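Local coordinates for DNA topoisomerase 2-associated protein PAT1 (Saccharomyces cerevisiae, PDB 5LMG) that activates mRNA decapping and represses translation, its C-terminal domain directly binding the decapping enzyme Dcp2 and the exonuclease Xrn1, at residues A275-W278 with A279-S283; K319-S322 with V323-Q326; Q347-N350 with L351-V355. The protein carries 2 engineered substitutions. One frame throughout, in Å; residues are numbered along the deposited sequence.

Contact 1: A275-W278 with A279-S283. Engineered in segment 279-283: A279 (natural residue Gln).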
ATOM      1  N   ALA A 275      -1.253  -9.110   5.212  1.00 42.16           N
ATOM      2  CA  ALA A 275      -2.645  -8.642   5.103  1.00 42.17           C
ATOM      3  C   ALA A 275      -2.832  -7.634   3.969  1.00 44.42           C
ATOM      4  O   ALA A 275      -3.809  -7.745   3.228  1.00 42.81           O
ATOM      5  CB  ALA A 275      -3.126  -8.050   6.420  1.00 43.36           C
ATOM      6  N   TYR A 276      -1.866  -6.697   3.799  1.00 40.40           N
ATOM      7  CA  TYR A 276      -1.874  -5.688   2.729  1.00 40.22           C
ATOM      8  C   TYR A 276      -1.800  -6.337   1.314  1.00 41.40           C
ATOM      9  O   TYR A 276      -2.266  -5.728   0.352  1.00 39.51           O
ATOM     10  CB  TYR A 276      -0.726  -4.669   2.925  1.00 41.20           C
ATOM     11  CG  TYR A 276       0.650  -5.210   2.599  1.00 43.17           C
ATOM     12  CD1 TYR A 276       1.311  -6.062   3.480  1.00 45.44           C
ATOM     13  CD2 TYR A 276       1.296  -4.862   1.414  1.00 43.76           C
ATOM     14  CE1 TYR A 276       2.566  -6.587   3.174  1.00 47.60           C
ATOM     15  CE2 TYR A 276       2.556  -5.377   1.100  1.00 44.51           C
ATOM     16  CZ  TYR A 276       3.192  -6.228   1.992  1.00 50.57           C
ATOM     17  OH  TYR A 276       4.428  -6.751   1.713  1.00 50.26           O
ATOM     18  N   ILE A 277      -1.188  -7.539   1.191  1.00 37.19           N
ATOM     19  CA  ILE A 277      -1.091  -8.248  -0.099  1.00 36.92           C
ATOM     20  C   ILE A 277      -2.466  -8.796  -0.466  1.00 40.20           C
ATOM     21  O   ILE A 277      -2.913  -8.613  -1.600  1.00 37.66           O
ATOM     22  CB  ILE A 277       0.009  -9.354  -0.118  1.00 40.10           C
ATOM     23  CG1 ILE A 277       1.408  -8.767   0.180  1.00 40.14           C
ATOM     24  CG2 ILE A 277      -0.009 -10.104  -1.460  1.00 41.83           C
ATOM     25  CD1 ILE A 277       2.536  -9.788   0.434  1.00 40.83           C
ATOM     26  N   TRP A 278      -3.127  -9.478   0.504  1.00 39.32           N
ATOM     27  CA  TRP A 278      -4.465 -10.043   0.294  1.00 39.82           C
ATOM     28  C   TRP A 278      -5.510  -8.942   0.120  1.00 42.46           C
ATOM     29  O   TRP A 278      -6.475  -9.165  -0.600  1.00 42.08           O
ATOM     30  CB  TRP A 278      -4.842 -11.047   1.402  1.00 38.85           C
ATOM     31  CG  TRP A 278      -3.912 -12.227   1.466  1.00 39.63           C
ATOM     32  CD1 TRP A 278      -2.917 -12.434   2.380  1.00 42.22           C
ATOM     33  CD2 TRP A 278      -3.807 -13.296   0.507  1.00 39.41           C
ATOM     34  NE1 TRP A 278      -2.220 -13.580   2.071  1.00 42.01           N
ATOM     35  CE2 TRP A 278      -2.733 -14.119   0.913  1.00 43.71           C
ATOM     36  CE3 TRP A 278      -4.519 -13.638  -0.660  1.00 40.77           C
ATOM     37  CZ2 TRP A 278      -2.373 -15.283   0.213  1.00 43.37           C
ATOM     38  CZ3 TRP A 278      -4.143 -14.771  -1.371  1.00 42.42           C
ATOM     39  CH2 TRP A 278      -3.081 -15.580  -0.937  1.00 42.96           C
ATOM     40  N   ALA A 279      -5.298  -7.748   0.737  1.00 39.65           N
ATOM     41  CA  ALA A 279      -6.191  -6.584   0.589  1.00 39.00           C
ATOM     42  C   ALA A 279      -6.084  -6.047  -0.844  1.00 40.28           C
ATOM     43  O   ALA A 279      -7.107  -5.752  -1.465  1.00 37.86           O
ATOM     44  CB  ALA A 279      -5.852  -5.504   1.606  1.00 39.20           C
ATOM     45  N   PHE A 280      -4.857  -5.986  -1.389  1.00 36.77           N
ATOM     46  CA  PHE A 280      -4.638  -5.594  -2.777  1.00 36.83           C
ATOM     47  C   PHE A 280      -5.333  -6.582  -3.733  1.00 39.09           C
ATOM     48  O   PHE A 280      -6.037  -6.139  -4.640  1.00 36.54           O
ATOM     49  CB  PHE A 280      -3.134  -5.500  -3.118  1.00 38.86           C
ATOM     50  CG  PHE A 280      -2.865  -5.423  -4.610  1.00 40.22           C
ATOM     51  CD1 PHE A 280      -3.033  -4.226  -5.307  1.00 42.72           C
ATOM     52  CD2 PHE A 280      -2.473  -6.553  -5.322  1.00 41.49           C
ATOM     53  CE1 PHE A 280      -2.802  -4.159  -6.686  1.00 43.65           C
ATOM     54  CE2 PHE A 280      -2.267  -6.493  -6.704  1.00 44.65           C
ATOM     55  CZ  PHE A 280      -2.420  -5.290  -7.380  1.00 43.35           C
ATOM     56  N   LEU A 281      -5.131  -7.913  -3.517  1.00 36.95           N
ATOM     57  CA  LEU A 281      -5.704  -8.970  -4.362  1.00 37.26           C
ATOM     58  C   LEU A 281      -7.224  -8.950  -4.326  1.00 40.97           C
ATOM     59  O   LEU A 281      -7.841  -9.219  -5.340  1.00 39.42           O
ATOM     60  CB  LEU A 281      -5.170 -10.360  -3.977  1.00 37.19           C
ATOM     61  CG  LEU A 281      -3.715 -10.679  -4.333  1.00 40.51           C
ATOM     62  CD1 LEU A 281      -3.263 -11.968  -3.659  1.00 40.18           C
ATOM     63  CD2 LEU A 281      -3.513 -10.796  -5.860  1.00 41.71           C
ATOM     64  N   ALA A 282      -7.819  -8.613  -3.153  1.00 38.43           N
ATOM     65  CA  ALA A 282      -9.264  -8.516  -2.958  1.00 38.00           C
ATOM     66  C   ALA A 282      -9.802  -7.340  -3.781  1.00 41.25           C
ATOM     67  O   ALA A 282     -10.797  -7.510  -4.487  1.00 40.13           O
ATOM     68  CB  ALA A 282      -9.592  -8.331  -1.481  1.00 39.10           C
ATOM     69  N   SER A 283      -9.115  -6.177  -3.755  1.00 38.03           N
ATOM     70  CA  SER A 283      -9.565  -5.013  -4.534  1.00 38.27           C
ATOM     71  C   SER A 283      -9.392  -5.228  -6.041  1.00 41.56           C
ATOM     72  O   SER A 283     -10.272  -4.825  -6.814  1.00 40.25           O
ATOM     73  CB  SER A 283      -8.895  -3.726  -4.065  1.00 42.02           C
ATOM     74  OG  SER A 283      -7.526  -3.705  -4.428  1.00 56.03           O
TER

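Contact 2: K319-S322 with V323-Q326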
ATOM      1  N   LYS A 319      -4.220 -27.686  18.880  1.00 51.62           N
ATOM      2  CA  LYS A 319      -4.784 -28.964  19.341  1.00 53.49           C
ATOM      3  C   LYS A 319      -3.851 -29.695  20.300  1.00 58.24           C
ATOM      4  O   LYS A 319      -4.296 -30.143  21.357  1.00 58.66           O
ATOM      5  CB  LYS A 319      -5.122 -29.884  18.151  1.00 56.91           C
ATOM      6  CG  LYS A 319      -6.349 -29.460  17.356  1.00 75.90           C
ATOM      7  CD  LYS A 319      -6.532 -30.344  16.127  1.00 87.48           C
ATOM      8  CE  LYS A 319      -7.572 -29.798  15.180  1.00 98.50           C
ATOM      9  NZ  LYS A 319      -7.521 -30.486  13.863  1.00108.47           N
ATOM     10  N   GLU A 320      -2.563 -29.804  19.927  1.00 54.82           N
ATOM     11  CA  GLU A 320      -1.518 -30.482  20.694  1.00 55.77           C
ATOM     12  C   GLU A 320      -1.232 -29.821  22.051  1.00 60.48           C
ATOM     13  O   GLU A 320      -1.012 -30.529  23.040  1.00 60.34           O
ATOM     14  CB  GLU A 320      -0.226 -30.616  19.858  1.00 56.98           C
ATOM     15  CG  GLU A 320      -0.340 -31.528  18.640  1.00 64.60           C
ATOM     16  CD  GLU A 320      -0.462 -33.013  18.937  1.00 87.47           C
ATOM     17  OE1 GLU A 320      -1.595 -33.541  18.864  1.00 84.56           O
ATOM     18  OE2 GLU A 320       0.571 -33.644  19.257  1.00 80.08           O
ATOM     19  N   LEU A 321      -1.240 -28.478  22.098  1.00 56.76           N
ATOM     20  CA  LEU A 321      -0.959 -27.727  23.319  1.00 57.55           C
ATOM     21  C   LEU A 321      -2.159 -27.583  24.244  1.00 64.45           C
ATOM     22  O   LEU A 321      -1.974 -27.622  25.459  1.00 64.62           O
ATOM     23  CB  LEU A 321      -0.337 -26.352  23.024  1.00 56.75           C
ATOM     24  CG  LEU A 321       1.092 -26.329  22.471  1.00 61.09           C
ATOM     25  CD1 LEU A 321       1.530 -24.912  22.199  1.00 60.45           C
ATOM     26  CD2 LEU A 321       2.085 -26.975  23.431  1.00 63.55           C
ATOM     27  N   SER A 322      -3.377 -27.407  23.683  1.00 62.47           N
ATOM     28  CA  SER A 322      -4.609 -27.253  24.466  1.00 63.03           C
ATOM     29  C   SER A 322      -4.991 -28.517  25.259  1.00 69.04           C
ATOM     30  O   SER A 322      -5.621 -28.390  26.308  1.00 68.83           O
ATOM     31  CB  SER A 322      -5.770 -26.794  23.585  1.00 65.33           C
ATOM     32  OG  SER A 322      -6.205 -27.821  22.709  1.00 72.93           O
ATOM     33  N   VAL A 323      -4.601 -29.722  24.773  1.00 66.89           N
ATOM     34  CA  VAL A 323      -4.924 -31.000  25.439  1.00 67.84           C
ATOM     35  C   VAL A 323      -4.016 -31.292  26.659  1.00 73.02           C
ATOM     36  O   VAL A 323      -4.351 -32.178  27.452  1.00 73.70           O
ATOM     37  CB  VAL A 323      -5.005 -32.229  24.487  1.00 72.02           C
ATOM     38  CG1 VAL A 323      -6.152 -32.086  23.491  1.00 71.61           C
ATOM     39  CG2 VAL A 323      -3.680 -32.508  23.779  1.00 71.71           C
ATOM     40  N   LEU A 324      -2.893 -30.551  26.816  1.00 69.19           N
ATOM     41  CA  LEU A 324      -1.954 -30.716  27.933  1.00 69.31           C
ATOM     42  C   LEU A 324      -2.646 -30.469  29.287  1.00 74.22           C
ATOM     43  O   LEU A 324      -3.322 -29.442  29.434  1.00 72.52           O
ATOM     44  CB  LEU A 324      -0.717 -29.803  27.789  1.00 68.54           C
ATOM     45  CG  LEU A 324       0.192 -30.000  26.561  1.00 72.76           C
ATOM     46  CD1 LEU A 324       1.286 -28.953  26.530  1.00 71.83           C
ATOM     47  CD2 LEU A 324       0.821 -31.392  26.532  1.00 76.16           C
ATOM     48  N   PRO A 325      -2.518 -31.407  30.270  1.00 72.86           N
ATOM     49  CA  PRO A 325      -3.205 -31.215  31.566  1.00 73.14           C
ATOM     50  C   PRO A 325      -2.764 -29.968  32.334  1.00 76.71           C
ATOM     51  O   PRO A 325      -3.610 -29.125  32.642  1.00 76.74           O
ATOM     52  CB  PRO A 325      -2.936 -32.521  32.327  1.00 76.02           C
ATOM     53  CG  PRO A 325      -1.746 -33.121  31.664  1.00 80.80           C
ATOM     54  CD  PRO A 325      -1.782 -32.690  30.229  1.00 75.30           C
ATOM     55  N   GLN A 326      -1.448 -29.825  32.593  1.00 72.22           N
ATOM     56  CA  GLN A 326      -0.888 -28.667  33.294  1.00 71.04           C
ATOM     57  C   GLN A 326      -0.746 -27.500  32.307  1.00 71.88           C
ATOM     58  O   GLN A 326      -0.151 -27.672  31.235  1.00 71.02           O
ATOM     59  CB  GLN A 326       0.464 -29.013  33.953  1.00 72.81           C
ATOM     60  CG  GLN A 326       0.354 -29.984  35.130  1.00 91.10           C
ATOM     61  CD  GLN A 326       1.703 -30.396  35.668  1.00111.78           C
ATOM     62  OE1 GLN A 326       2.354 -29.661  36.421  1.00107.83           O
ATOM     63  NE2 GLN A 326       2.144 -31.595  35.317  1.00103.50           N
TER

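Contact 3: Q347-N350 with L351-V355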
ATOM      1  N   GLN A 347      -8.858 -14.917   8.070  1.00 43.50           N
ATOM      2  CA  GLN A 347      -9.486 -13.631   7.765  1.00 42.82           C
ATOM      3  C   GLN A 347      -8.850 -12.921   6.571  1.00 45.82           C
ATOM      4  O   GLN A 347      -9.592 -12.415   5.727  1.00 44.81           O
ATOM      5  CB  GLN A 347      -9.512 -12.714   8.996  1.00 43.99           C
ATOM      6  CG  GLN A 347     -10.467 -13.160  10.102  1.00 54.31           C
ATOM      7  CD  GLN A 347     -10.068 -12.638  11.470  1.00 64.41           C
ATOM      8  OE1 GLN A 347      -9.352 -11.634  11.614  1.00 55.08           O
ATOM      9  NE2 GLN A 347     -10.518 -13.323  12.511  1.00 55.75           N
ATOM     10  N   ASP A 348      -7.498 -12.886   6.494  1.00 41.83           N
ATOM     11  CA  ASP A 348      -6.776 -12.228   5.396  1.00 42.12           C
ATOM     12  C   ASP A 348      -7.056 -12.924   4.063  1.00 46.97           C
ATOM     13  O   ASP A 348      -7.357 -12.255   3.075  1.00 46.41           O
ATOM     14  CB  ASP A 348      -5.263 -12.142   5.672  1.00 43.81           C
ATOM     15  CG  ASP A 348      -4.876 -11.236   6.834  1.00 56.32           C
ATOM     16  OD1 ASP A 348      -5.761 -10.494   7.340  1.00 56.47           O
ATOM     17  OD2 ASP A 348      -3.697 -11.274   7.247  1.00 61.36           O
ATOM     18  N   LEU A 349      -7.029 -14.262   4.062  1.00 43.33           N
ATOM     19  CA  LEU A 349      -7.326 -15.054   2.879  1.00 43.52           C
ATOM     20  C   LEU A 349      -8.820 -14.922   2.482  1.00 46.91           C
ATOM     21  O   LEU A 349      -9.103 -14.722   1.302  1.00 46.63           O
ATOM     22  CB  LEU A 349      -6.904 -16.523   3.080  1.00 43.67           C
ATOM     23  CG  LEU A 349      -7.232 -17.528   1.959  1.00 47.98           C
ATOM     24  CD1 LEU A 349      -6.597 -17.131   0.617  1.00 47.17           C
ATOM     25  CD2 LEU A 349      -6.808 -18.934   2.358  1.00 48.41           C
ATOM     26  N   ASN A 350      -9.751 -14.977   3.458  1.00 42.54           N
ATOM     27  CA  ASN A 350     -11.186 -14.837   3.171  1.00 43.13           C
ATOM     28  C   ASN A 350     -11.571 -13.448   2.651  1.00 45.05           C
ATOM     29  O   ASN A 350     -12.540 -13.348   1.914  1.00 44.08           O
ATOM     30  CB  ASN A 350     -12.058 -15.257   4.355  1.00 44.24           C
ATOM     31  CG  ASN A 350     -12.226 -16.749   4.402  1.00 60.56           C
ATOM     32  OD1 ASN A 350     -12.511 -17.396   3.391  1.00 58.78           O
ATOM     33  ND2 ASN A 350     -12.038 -17.337   5.571  1.00 47.31           N
ATOM     34  N   LEU A 351     -10.786 -12.399   2.964  1.00 41.40           N
ATOM     35  CA  LEU A 351     -11.000 -11.052   2.416  1.00 41.57           C
ATOM     36  C   LEU A 351     -10.933 -11.138   0.872  1.00 44.49           C
ATOM     37  O   LEU A 351     -11.804 -10.609   0.181  1.00 43.21           O
ATOM     38  CB  LEU A 351      -9.931 -10.062   2.959  1.00 41.58           C
ATOM     39  CG  LEU A 351      -9.920  -8.616   2.392  1.00 46.60           C
ATOM     40  CD1 LEU A 351     -11.259  -7.900   2.624  1.00 47.16           C
ATOM     41  CD2 LEU A 351      -8.802  -7.799   3.019  1.00 48.69           C
ATOM     42  N   PHE A 352      -9.931 -11.883   0.359  1.00 41.59           N
ATOM     43  CA  PHE A 352      -9.713 -12.100  -1.066  1.00 40.66           C
ATOM     44  C   PHE A 352     -10.734 -13.070  -1.658  1.00 44.52           C
ATOM     45  O   PHE A 352     -11.355 -12.731  -2.656  1.00 44.23           O
ATOM     46  CB  PHE A 352      -8.270 -12.575  -1.328  1.00 41.90           C
ATOM     47  CG  PHE A 352      -7.976 -13.102  -2.719  1.00 43.38           C
ATOM     48  CD1 PHE A 352      -8.202 -12.312  -3.846  1.00 45.32           C
ATOM     49  CD2 PHE A 352      -7.426 -14.366  -2.900  1.00 45.69           C
ATOM     50  CE1 PHE A 352      -7.896 -12.787  -5.128  1.00 46.61           C
ATOM     51  CE2 PHE A 352      -7.134 -14.844  -4.186  1.00 48.05           C
ATOM     52  CZ  PHE A 352      -7.359 -14.047  -5.286  1.00 46.11           C
ATOM     53  N   LEU A 353     -10.908 -14.260  -1.040  1.00 41.62           N
ATOM     54  CA  LEU A 353     -11.791 -15.321  -1.533  1.00 41.97           C
ATOM     55  C   LEU A 353     -13.266 -14.933  -1.616  1.00 45.75           C
ATOM     56  O   LEU A 353     -13.890 -15.214  -2.645  1.00 44.14           O
ATOM     57  CB  LEU A 353     -11.631 -16.626  -0.724  1.00 41.77           C
ATOM     58  CG  LEU A 353     -10.305 -17.383  -0.837  1.00 45.57           C
ATOM     59  CD1 LEU A 353     -10.302 -18.585   0.111  1.00 45.23           C
ATOM     60  CD2 LEU A 353     -10.039 -17.846  -2.279  1.00 48.78           C
ATOM     61  N   ASN A 354     -13.823 -14.312  -0.536  1.00 43.05           N
ATOM     62  CA  ASN A 354     -15.238 -13.896  -0.455  1.00 43.95           C
ATOM     63  C   ASN A 354     -15.674 -12.991  -1.591  1.00 49.90           C
ATOM     64  O   ASN A 354     -16.791 -13.123  -2.080  1.00 50.51           O
ATOM     65  CB  ASN A 354     -15.588 -13.265   0.889  1.00 41.38           C
ATOM     66  CG  ASN A 354     -15.408 -14.166   2.100  1.00 52.10           C
ATOM     67  OD1 ASN A 354     -15.223 -15.393   2.026  1.00 44.74           O
ATOM     68  ND2 ASN A 354     -15.467 -13.564   3.252  1.00 42.58           N
ATOM     69  N   VAL A 355     -14.779 -12.097  -2.020  1.00 47.56           N
ATOM     70  CA  VAL A 355     -14.959 -11.151  -3.123  1.00 48.48           C
ATOM     71  C   VAL A 355     -15.323 -11.906  -4.442  1.00 51.44           C
ATOM     72  O   VAL A 355     -16.129 -11.422  -5.241  1.00 51.29           O
ATOM     73  CB  VAL A 355     -13.680 -10.273  -3.196  1.00 52.42           C
ATOM     74  CG1 VAL A 355     -13.281  -9.931  -4.619  1.00 52.59           C
ATOM     75  CG2 VAL A 355     -13.821  -9.019  -2.331  1.00 51.91           C
TER

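Contact 1: A275-W278 with A279-S283
One helical turn apart, W278 and L281 both place CG beside the backbone N and anti to the carbonyl carbon, with chi1 of -61° and -72°, and the two side chains run next to each other in the same direction. L281 CD1 then reaches the six-membered part of the indole and lies 3.7 Å from both W278 CE3 and W278 CZ3, approaching the ring obliquely. The same methyl, L281 CD1, lies farther from I277 CG2, at 4.3 Å, while L281 CG rests 3.5 Å from I277 O. F280 takes a different torsion: its CG lies anti to its own N, chi1 166°, which carries the ring off to a different side of the helix, although F280 CB still sits 3.5 Å from I277 O. Four successive i to i+4 bonds hold these positions in place, and the one from L281 N to I277 O, 3.0 Å long, is the straightest of the four. A279 is an engineered residue, Gln in the natural sequence; its methyl group packs near A275 O. F254 meets the W278 ring edge-to-face, and K201 makes a cation-pi contact with Y276. With F280 touching helix 201-216 and W278 and L281 touching helices 290-322 and 329-355, this is an interior alpha-helix gripped on more than one side, consistent with the mainly alpha-helical architecture of a family in the TPR clan.

Contact 2: K319-S322 with V323-Q326
L321 and L324 lie side by side and point the same way, an i to i+3 pair at the C-terminal end of the helix. Their methyl groups make the apolar contact, L321 CD2 standing 3.8 Å from L324 CD1. In each leucine CG sits beside the backbone N, anti to the carbonyl carbon (chi1 -70° in L321, -61° in L324), and this shared torsion keeps the two branches abreast. L324 also folds back over the last turn: its CB and CG are both near L321 O, CG at 3.4 Å.

V323 is turned differently, its two methyl groups spread over the carbonyl oxygens of the preceding turn. V323 CG1 comes to 3.4 Å from K319 O, and V323 CG2 lies 3.4 Å from E320 O, so within these two segments the valine packs on backbone oxygens. These oxygens belong to the end of the helix, where the regular bonding pattern is fading. The bond from V323 N to K319 O is weak, with a length of 3.5 Å, and the i to i+3 bond from L324 N to L321 O is weak too, at 3.4 Å.

S322 turns its hydroxyl back along the helix: chi1 of 71° sets OG between the backbone N and the carbonyl carbon, and OG is hydrogen-bonded to E318 O. S322 O in turn accepts from R327, just beyond the segment, which ties the chain after the helix to its final turn.

At L324 the backbone has left the helical region, and the chain runs on through P325. The contact thus marks where helix 290-322 gives way to the loop leading into helix 329-355, whose L331, L335 and I338 touch L321 while L331 also meets L324.

Contact 3: Q347-N350 with L351-V355
L349 and L353, one helical turn apart, cross obliquely, and L353 is the one to follow outward. Its CB lies 3.8 Å from L349 O, over the preceding turn. The next atom, L353 CG, comes to 3.6 Å from the same oxygen and also touches L349 CD1. At the tip, L353 CD1 is 3.7 Å from L349 CG, with L349 CD1 a little farther off; it also passes N350 OD1 at 4.1 Å. The torsions differ: L353 has CG beside its backbone N (chi1 -67°), which lays its branch along the preceding turn, whereas L349 has CG anti to that atom (chi1 176°), which lets the end of L349 come forward to meet the L353 branch.

L349 O serves two donors. The bond from L353 N is nearly straight, at 170°, while that from F352 N is weak and strongly bent. N354 N likewise bonds to N350 O, at 2.9 Å, continuing the i to i+4 pattern.

The polar ends look outside the segments: N350 OD1 accepts from the backbone N of Y360, on the strand 358-361 that follows, and D348 pairs with K344 in a salt bridge on the same helix.

The F352 side chain touches I296, V300 and I304 of helix 290-322, and L349 meets I308 there. Helix 329-355 thus forms an antiparallel helical hairpin with helix 290-322, and is itself followed by the C-terminal beta-hairpin of strands 358-361 and 364-367.

In the fold
Contacts 1, 2 and 3 follow one another in series along the chain, on helix 275-286, at the end of helix 290-322 and the loop after it, and on helix 329-355. Contacts 1 and 3 lie on touching helices, their centres about 9 Å apart: W278 CB packs 3.3 Å from D348 O, and L281 O lies 3.5 Å from F352 CD1. Contact 2 stands well away, its centre about 34 Å from that of contact 1 and about 30 Å from that of contact 3, near the far end of the long hairpin formed by helices 290-322 and 329-355. One helical pair therefore runs from a base where helix 275-286 packs on it to an exposed tip in the C-terminal part of this decapping activator.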